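Acyl-CoA hydrolase (Bacillus cereus, PDB 1Y7U) probably hydrolyses the thioester of long-chain fatty acyl-CoAs, and binds coenzyme A and calcium. Local coordinates at residues 94-103 against 114-124. Residues are numbered along the deposited sequence; the frame is centred on the assembly and turned at random.
Sequences TSMEVFVKVV and IAATSFVTFVA. With COA (coenzyme A), chain F.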
ATOM      1  N   THR A  94      12.854   0.301  32.507  1.00 43.95           N
ATOM      2  CA  THR A  94      13.085  -0.168  31.166  1.00 42.41           C
ATOM      3  C   THR A  94      11.959   0.158  30.187  1.00 41.98           C
ATOM      4  O   THR A  94      12.163   0.144  28.976  1.00 43.04           O
ATOM      5  CB  THR A  94      13.321  -1.687  31.230  1.00 42.39           C
ATOM      6  OG1 THR A  94      14.672  -1.971  30.851  1.00 43.15           O
ATOM      7  CG2 THR A  94      12.344  -2.435  30.356  1.00 39.83           C
ATOM      8  N   SER A  95      10.776   0.457  30.709  1.00 40.38           N
ATOM      9  CA  SER A  95       9.628   0.756  29.860  1.00 37.75           C
ATOM     10  C   SER A  95       9.181   2.197  29.968  1.00 37.05           C
ATOM     11  O   SER A  95       9.614   2.928  30.850  1.00 36.50           O
ATOM     12  CB  SER A  95       8.459  -0.142  30.235  1.00 37.56           C
ATOM     13  OG  SER A  95       8.050   0.122  31.564  1.00 37.95           O
HETATM   14  N   MSE A  96       8.293   2.594  29.067  1.00 36.73           N
HETATM   15  CA  MSE A  96       7.776   3.952  29.063  1.00 38.00           C
HETATM   16  C   MSE A  96       6.346   3.967  28.543  1.00 36.01           C
HETATM   17  O   MSE A  96       5.983   3.167  27.684  1.00 37.17           O
HETATM   18  CB  MSE A  96       8.677   4.827  28.200  1.00 39.75           C
HETATM   19  CG  MSE A  96       9.089   4.146  26.921  1.00 49.03           C
HETATM   20 SE   MSE A  96      10.802   4.732  26.269  1.00 55.57          SE
HETATM   21  CE  MSE A  96      10.346   6.563  26.015  1.00 49.55           C
ATOM     22  N   GLU A  97       5.522   4.850  29.095  1.00 33.84           N
ATOM     23  CA  GLU A  97       4.146   4.955  28.646  1.00 34.20           C
ATOM     24  C   GLU A  97       3.985   6.180  27.790  1.00 32.37           C
ATOM     25  O   GLU A  97       4.294   7.295  28.208  1.00 34.71           O
ATOM     26  CB  GLU A  97       3.179   5.019  29.811  1.00 36.89           C
ATOM     27  CG  GLU A  97       2.927   3.684  30.436  1.00 45.12           C
ATOM     28  CD  GLU A  97       1.628   3.665  31.180  1.00 52.26           C
ATOM     29  OE1 GLU A  97       0.576   3.554  30.522  1.00 57.10           O
ATOM     30  OE2 GLU A  97       1.651   3.781  32.421  1.00 58.25           O
ATOM     31  N   VAL A  98       3.500   5.962  26.578  1.00 28.78           N
ATOM     32  CA  VAL A  98       3.315   7.043  25.639  1.00 25.61           C
ATOM     33  C   VAL A  98       1.847   7.380  25.505  1.00 26.48           C
ATOM     34  O   VAL A  98       1.013   6.513  25.216  1.00 25.72           O
ATOM     35  CB  VAL A  98       3.880   6.660  24.262  1.00 21.90           C
ATOM     36  CG1 VAL A  98       3.795   7.848  23.322  1.00 23.01           C
ATOM     37  CG2 VAL A  98       5.319   6.180  24.407  1.00 17.77           C
ATOM     38  N   PHE A  99       1.533   8.645  25.742  1.00 24.73           N
ATOM     39  CA  PHE A  99       0.162   9.111  25.623  1.00 24.65           C
ATOM     40  C   PHE A  99      -0.055   9.446  24.153  1.00 27.33           C
ATOM     41  O   PHE A  99       0.842   9.974  23.484  1.00 28.49           O
ATOM     42  CB  PHE A  99      -0.057  10.366  26.466  1.00 21.29           C
ATOM     43  CG  PHE A  99      -1.418  10.960  26.310  1.00 20.84           C
ATOM     44  CD1 PHE A  99      -2.538  10.309  26.825  1.00 22.60           C
ATOM     45  CD2 PHE A  99      -1.600  12.140  25.586  1.00 21.39           C
ATOM     46  CE1 PHE A  99      -3.829  10.828  26.620  1.00 21.22           C
ATOM     47  CE2 PHE A  99      -2.884  12.669  25.375  1.00 19.89           C
ATOM     48  CZ  PHE A  99      -3.999  12.008  25.891  1.00 20.62           C
ATOM     49  N   VAL A 100      -1.235   9.123  23.642  1.00 28.17           N
ATOM     50  CA  VAL A 100      -1.543   9.410  22.255  1.00 28.01           C
ATOM     51  C   VAL A 100      -2.895  10.069  22.182  1.00 28.43           C
ATOM     52  O   VAL A 100      -3.865   9.611  22.784  1.00 28.81           O
ATOM     53  CB  VAL A 100      -1.562   8.147  21.398  1.00 27.86           C
ATOM     54  CG1 VAL A 100      -1.692   8.537  19.937  1.00 29.76           C
ATOM     55  CG2 VAL A 100      -0.293   7.345  21.626  1.00 29.89           C
ATOM     56  N   LYS A 101      -2.949  11.139  21.411  1.00 29.18           N
ATOM     57  CA  LYS A 101      -4.146  11.934  21.257  1.00 28.80           C
ATOM     58  C   LYS A 101      -4.540  11.970  19.776  1.00 29.42           C
ATOM     59  O   LYS A 101      -3.704  12.222  18.910  1.00 29.23           O
ATOM     60  CB  LYS A 101      -3.796  13.306  21.807  1.00 30.72           C
ATOM     61  CG  LYS A 101      -4.760  14.409  21.628  1.00 36.13           C
ATOM     62  CD  LYS A 101      -4.073  15.633  22.176  1.00 40.78           C
ATOM     63  CE  LYS A 101      -4.764  16.904  21.785  1.00 47.15           C
ATOM     64  NZ  LYS A 101      -3.985  18.043  22.333  1.00 54.11           N
ATOM     65  N   VAL A 102      -5.806  11.686  19.482  1.00 28.19           N
ATOM     66  CA  VAL A 102      -6.284  11.693  18.103  1.00 26.05           C
ATOM     67  C   VAL A 102      -7.395  12.729  17.936  1.00 27.97           C
ATOM     68  O   VAL A 102      -8.452  12.636  18.561  1.00 28.30           O
ATOM     69  CB  VAL A 102      -6.814  10.304  17.692  1.00 23.98           C
ATOM     70  CG1 VAL A 102      -7.320  10.338  16.268  1.00 21.51           C
ATOM     71  CG2 VAL A 102      -5.710   9.270  17.825  1.00 23.95           C
ATOM     72  N   VAL A 103      -7.149  13.709  17.073  1.00 27.97           N
ATOM     73  CA  VAL A 103      -8.098  14.784  16.834  1.00 28.22           C
ATOM     74  C   VAL A 103      -8.548  14.877  15.387  1.00 29.99           C
ATOM     75  O   VAL A 103      -7.727  14.941  14.480  1.00 30.30           O
ATOM     76  CB  VAL A 103      -7.478  16.135  17.219  1.00 25.44           C
ATOM     77  CG1 VAL A 103      -8.461  17.260  16.955  1.00 25.80           C
ATOM     78  CG2 VAL A 103      -7.067  16.112  18.664  1.00 23.64           C
ATOM     79  N   ILE A 114     -11.582  15.722  19.900  1.00 33.84           N
ATOM     80  CA  ILE A 114     -10.773  14.545  20.146  1.00 32.55           C
ATOM     81  C   ILE A 114     -11.604  13.269  19.973  1.00 30.93           C
ATOM     82  O   ILE A 114     -12.571  13.038  20.691  1.00 31.18           O
ATOM     83  CB  ILE A 114     -10.064  14.648  21.548  1.00 31.51           C
ATOM     84  CG1 ILE A 114     -10.450  13.485  22.438  1.00 34.96           C
ATOM     85  CG2 ILE A 114     -10.365  15.965  22.206  1.00 31.11           C
ATOM     86  CD1 ILE A 114      -9.772  12.198  22.033  1.00 38.60           C
ATOM     87  N   ALA A 115     -11.216  12.457  18.988  1.00 29.51           N
ATOM     88  CA  ALA A 115     -11.914  11.217  18.665  1.00 26.45           C
ATOM     89  C   ALA A 115     -11.469  10.027  19.488  1.00 26.00           C
ATOM     90  O   ALA A 115     -12.199   9.045  19.598  1.00 26.16           O
ATOM     91  CB  ALA A 115     -11.747  10.896  17.192  1.00 23.18           C
ATOM     92  N   ALA A 116     -10.271  10.106  20.054  1.00 23.91           N
ATOM     93  CA  ALA A 116      -9.752   9.018  20.873  1.00 22.43           C
ATOM     94  C   ALA A 116      -8.414   9.374  21.503  1.00 24.06           C
ATOM     95  O   ALA A 116      -7.683  10.228  20.991  1.00 23.65           O
ATOM     96  CB  ALA A 116      -9.592   7.754  20.024  1.00 16.98           C
ATOM     97  N   THR A 117      -8.110   8.715  22.618  1.00 23.20           N
ATOM     98  CA  THR A 117      -6.845   8.892  23.318  1.00 25.56           C
ATOM     99  C   THR A 117      -6.479   7.538  23.909  1.00 28.48           C
ATOM    100  O   THR A 117      -7.311   6.637  23.974  1.00 30.45           O
ATOM    101  CB  THR A 117      -6.943   9.883  24.483  1.00 25.03           C
ATOM    102  OG1 THR A 117      -7.807   9.348  25.487  1.00 24.13           O
ATOM    103  CG2 THR A 117      -7.470  11.220  24.007  1.00 24.30           C
ATOM    104  N   SER A 118      -5.235   7.385  24.335  1.00 29.62           N
ATOM    105  CA  SER A 118      -4.818   6.131  24.934  1.00 29.63           C
ATOM    106  C   SER A 118      -3.363   6.201  25.364  1.00 27.42           C
ATOM    107  O   SER A 118      -2.688   7.208  25.161  1.00 28.40           O
ATOM    108  CB  SER A 118      -5.015   4.982  23.941  1.00 32.43           C
ATOM    109  OG  SER A 118      -4.874   3.726  24.585  1.00 38.70           O
ATOM    110  N   PHE A 119      -2.893   5.131  25.985  1.00 24.33           N
ATOM    111  CA  PHE A 119      -1.513   5.054  26.419  1.00 23.71           C
ATOM    112  C   PHE A 119      -0.963   3.786  25.822  1.00 22.68           C
ATOM    113  O   PHE A 119      -1.599   2.736  25.887  1.00 23.49           O
ATOM    114  CB  PHE A 119      -1.414   4.982  27.940  1.00 24.12           C
ATOM    115  CG  PHE A 119      -1.936   6.198  28.637  1.00 24.94           C
ATOM    116  CD1 PHE A 119      -3.308   6.401  28.772  1.00 28.46           C
ATOM    117  CD2 PHE A 119      -1.061   7.149  29.157  1.00 24.66           C
ATOM    118  CE1 PHE A 119      -3.802   7.542  29.421  1.00 29.39           C
ATOM    119  CE2 PHE A 119      -1.540   8.281  29.799  1.00 23.00           C
ATOM    120  CZ  PHE A 119      -2.908   8.482  29.934  1.00 27.54           C
ATOM    121  N   VAL A 120       0.207   3.884  25.213  1.00 21.85           N
ATOM    122  CA  VAL A 120       0.818   2.713  24.618  1.00 20.66           C
ATOM    123  C   VAL A 120       2.101   2.500  25.397  1.00 22.50           C
ATOM    124  O   VAL A 120       2.849   3.444  25.643  1.00 22.44           O
ATOM    125  CB  VAL A 120       1.134   2.935  23.130  1.00 19.08           C
ATOM    126  CG1 VAL A 120       1.450   1.596  22.469  1.00 20.20           C
ATOM    127  CG2 VAL A 120      -0.038   3.609  22.438  1.00 14.95           C
ATOM    128  N   THR A 121       2.348   1.265  25.809  1.00 24.08           N
ATOM    129  CA  THR A 121       3.543   0.973  26.576  1.00 26.31           C
ATOM    130  C   THR A 121       4.615   0.359  25.687  1.00 27.21           C
ATOM    131  O   THR A 121       4.346  -0.592  24.952  1.00 25.78           O
ATOM    132  CB  THR A 121       3.222  -0.003  27.734  1.00 27.33           C
ATOM    133  OG1 THR A 121       2.177   0.547  28.542  1.00 27.18           O
ATOM    134  CG2 THR A 121       4.454  -0.236  28.598  1.00 24.88           C
ATOM    135  N   PHE A 122       5.824   0.913  25.759  1.00 28.56           N
ATOM    136  CA  PHE A 122       6.953   0.412  24.979  1.00 31.07           C
ATOM    137  C   PHE A 122       8.105  -0.013  25.890  1.00 32.60           C
ATOM    138  O   PHE A 122       8.289   0.543  26.972  1.00 34.68           O
ATOM    139  CB  PHE A 122       7.457   1.482  24.001  1.00 29.56           C
ATOM    140  CG  PHE A 122       6.561   1.702  22.810  1.00 29.65           C
ATOM    141  CD1 PHE A 122       5.479   2.573  22.886  1.00 29.91           C
ATOM    142  CD2 PHE A 122       6.789   1.021  21.619  1.00 27.51           C
ATOM    143  CE1 PHE A 122       4.636   2.760  21.794  1.00 30.06           C
ATOM    144  CE2 PHE A 122       5.957   1.199  20.526  1.00 28.20           C
ATOM    145  CZ  PHE A 122       4.877   2.071  20.611  1.00 32.02           C
ATOM    146  N   VAL A 123       8.875  -1.003  25.452  1.00 32.98           N
ATOM    147  CA  VAL A 123      10.024  -1.480  26.217  1.00 33.42           C
ATOM    148  C   VAL A 123      11.273  -1.380  25.355  1.00 35.64           C
ATOM    149  O   VAL A 123      11.326  -1.933  24.253  1.00 34.91           O
ATOM    150  CB  VAL A 123       9.869  -2.957  26.643  1.00 32.61           C
ATOM    151  CG1 VAL A 123      11.168  -3.454  27.276  1.00 27.95           C
ATOM    152  CG2 VAL A 123       8.718  -3.101  27.616  1.00 30.28           C
ATOM    153  N   ALA A 124      12.281  -0.678  25.860  1.00 36.49           N
ATOM    154  CA  ALA A 124      13.528  -0.516  25.122  1.00 36.16           C
ATOM    155  C   ALA A 124      14.334  -1.804  25.205  1.00 37.46           C
ATOM    156  O   ALA A 124      14.524  -2.359  26.285  1.00 38.14           O
ATOM    157  CB  ALA A 124      14.325   0.648  25.694  1.00 35.73           C
TER
HETATM  158  N1A COA F 201       2.184  -4.234  29.658  1.00 76.21           N
HETATM  159  C2A COA F 201       2.886  -3.155  30.070  1.00 75.17           C
HETATM  160  N3A COA F 201       4.202  -3.280  30.391  1.00 75.45           N
HETATM  161  C4A COA F 201       4.798  -4.450  30.305  1.00 76.95           C
HETATM  162  C5A COA F 201       4.118  -5.526  29.856  1.00 76.82           C
HETATM  163  C6A COA F 201       2.783  -5.437  29.519  1.00 76.62           C
HETATM  164  N6A COA F 201       2.153  -6.359  28.793  1.00 73.05           N
HETATM  165  N7A COA F 201       4.954  -6.528  29.871  1.00 76.94           N
HETATM  166  C8A COA F 201       6.130  -6.115  30.273  1.00 76.64           C
HETATM  167  N9A COA F 201       6.054  -4.832  30.574  1.00 77.88           N
HETATM  168  C1B COA F 201       7.205  -4.017  30.976  1.00 78.85           C
HETATM  169  C2B COA F 201       7.304  -3.716  32.449  1.00 77.79           C
HETATM  170  O2B COA F 201       6.724  -2.457  32.646  1.00 78.12           O
HETATM  171  C3B COA F 201       8.782  -3.666  32.762  1.00 75.97           C
HETATM  172  O3B COA F 201       8.995  -2.333  32.993  1.00 68.81           O
HETATM  173  P3B COA F 201      10.016  -1.621  33.863  1.00 60.11           P
HETATM  174  O7A COA F 201      10.012  -0.308  33.420  1.00 58.50           O
HETATM  175  O8A COA F 201      11.347  -2.032  33.880  1.00 61.17           O
HETATM  176  O9A COA F 201       9.568  -1.548  35.166  1.00 60.26           O
HETATM  177  C4B COA F 201       9.386  -4.041  31.439  1.00 79.96           C
HETATM  178  O4B COA F 201       8.382  -4.726  30.778  1.00 80.24           O
HETATM  179  C5B COA F 201      10.559  -4.961  31.512  1.00 84.67           C
HETATM  180  O5B COA F 201      10.109  -6.281  31.364  1.00 91.57           O
HETATM  181  P1A COA F 201      10.945  -7.566  31.796  1.00 94.88           P
HETATM  182  O1A COA F 201      10.272  -8.333  32.846  1.00 94.23           O
HETATM  183  O2A COA F 201      12.266  -7.191  32.296  1.00 92.67           O
HETATM  184  O3A COA F 201      11.031  -8.546  30.554  1.00 94.77           O
HETATM  185  P2A COA F 201       9.896  -9.024  29.553  1.00 94.20           P
HETATM  186  O4A COA F 201       8.634  -9.393  30.208  1.00 93.28           O
HETATM  187  O5A COA F 201      10.452 -10.167  28.875  1.00 93.84           O
HETATM  188  O6A COA F 201       9.660  -7.853  28.511  1.00 92.58           O
HETATM  189  CBP COA F 201       8.012  -8.346  26.752  1.00 84.24           C
HETATM  190  CCP COA F 201       9.440  -7.967  27.122  1.00 86.72           C
HETATM  191  CDP COA F 201       7.330  -9.193  27.796  1.00 83.87           C
HETATM  192  CEP COA F 201       7.187  -7.098  26.579  1.00 81.46           C
HETATM  193  CAP COA F 201       8.056  -9.349  25.599  1.00 82.92           C
HETATM  194  OAP COA F 201       7.624 -10.621  26.018  1.00 83.34           O
HETATM  195  C9P COA F 201       7.927  -9.023  24.149  1.00 79.91           C
HETATM  196  O9P COA F 201       9.066  -8.954  23.377  1.00 78.12           O
HETATM  197  N8P COA F 201       6.751  -8.813  23.649  1.00 76.26           N
HETATM  198  C7P COA F 201       6.537  -7.867  22.603  1.00 74.63           C
HETATM  199  C6P COA F 201       7.585  -7.821  21.509  1.00 74.66           C
HETATM  200  C5P COA F 201       7.047  -7.356  20.196  1.00 73.79           C
HETATM  201  O5P COA F 201       7.603  -7.697  19.131  1.00 73.92           O
HETATM  202  N4P COA F 201       5.985  -6.598  20.245  1.00 71.58           N
HETATM  203  C3P COA F 201       5.092  -6.525  19.148  1.00 71.80           C
HETATM  204  C2P COA F 201       4.226  -7.749  19.146  1.00 72.35           C
HETATM  205  S1P COA F 201       4.603  -8.799  17.787  1.00 78.20           S
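Phe99 and Phe119 face each other as a non-hydrogen-bonded pair of antiparallel strands and settle into a T-shaped (edge-to-face) stack. Phe99 presents its edge, with CD1 lying over one face of the Phe119 ring near the rim, 3.6 Å from CZ; the planes meet at 61°. The first torsions set this up: CG of Phe99 is anti to its backbone N (chi1 176°), whereas Phe119 carries CG beside the N (chi1 -63°). Further along the same side of the ring, CE1 and CZ of Phe99 approach CB of Thr117. Glu97 reaches across the strands from the other direction, its OE1 3.6 Å from CB of Phe119, and its CG passes OG1 of Thr121.

The two strands form a hairpin at the middle of the hotdog fold's antiparallel sheet. Its other face, lined by Met96, Val98, Val100, Val120 and Phe122, turns to the long helix 39-58. Here CG2 of Val98 meets CD1 of Phe122 at 3.9 Å, and Val100 and Val120 touch through their CG2 methyls. Paired backbone bonds hold this register, the nearly straight one from Val98 N to Val120 O measuring 2.8 Å. A classic bulge breaks the pattern at the far end, where Ala115 and Ala116 both face Val102: Val102 O takes a bond from Ala115 N and a weak one from Ala116 N.

At the opposite end the hairpin becomes a binding surface for coenzyme A. Thr94 N donates to its phosphate oxygen O7A. Ser95 N also donates to coenzyme A O7A, at 2.9 Å, while Ser95 OG lies 2.7 Å from the same oxygen. Thr121 CG2 packs against the adenine, 3.5 Å from N3A, and Val123 CG2 touches the ribose at O4B.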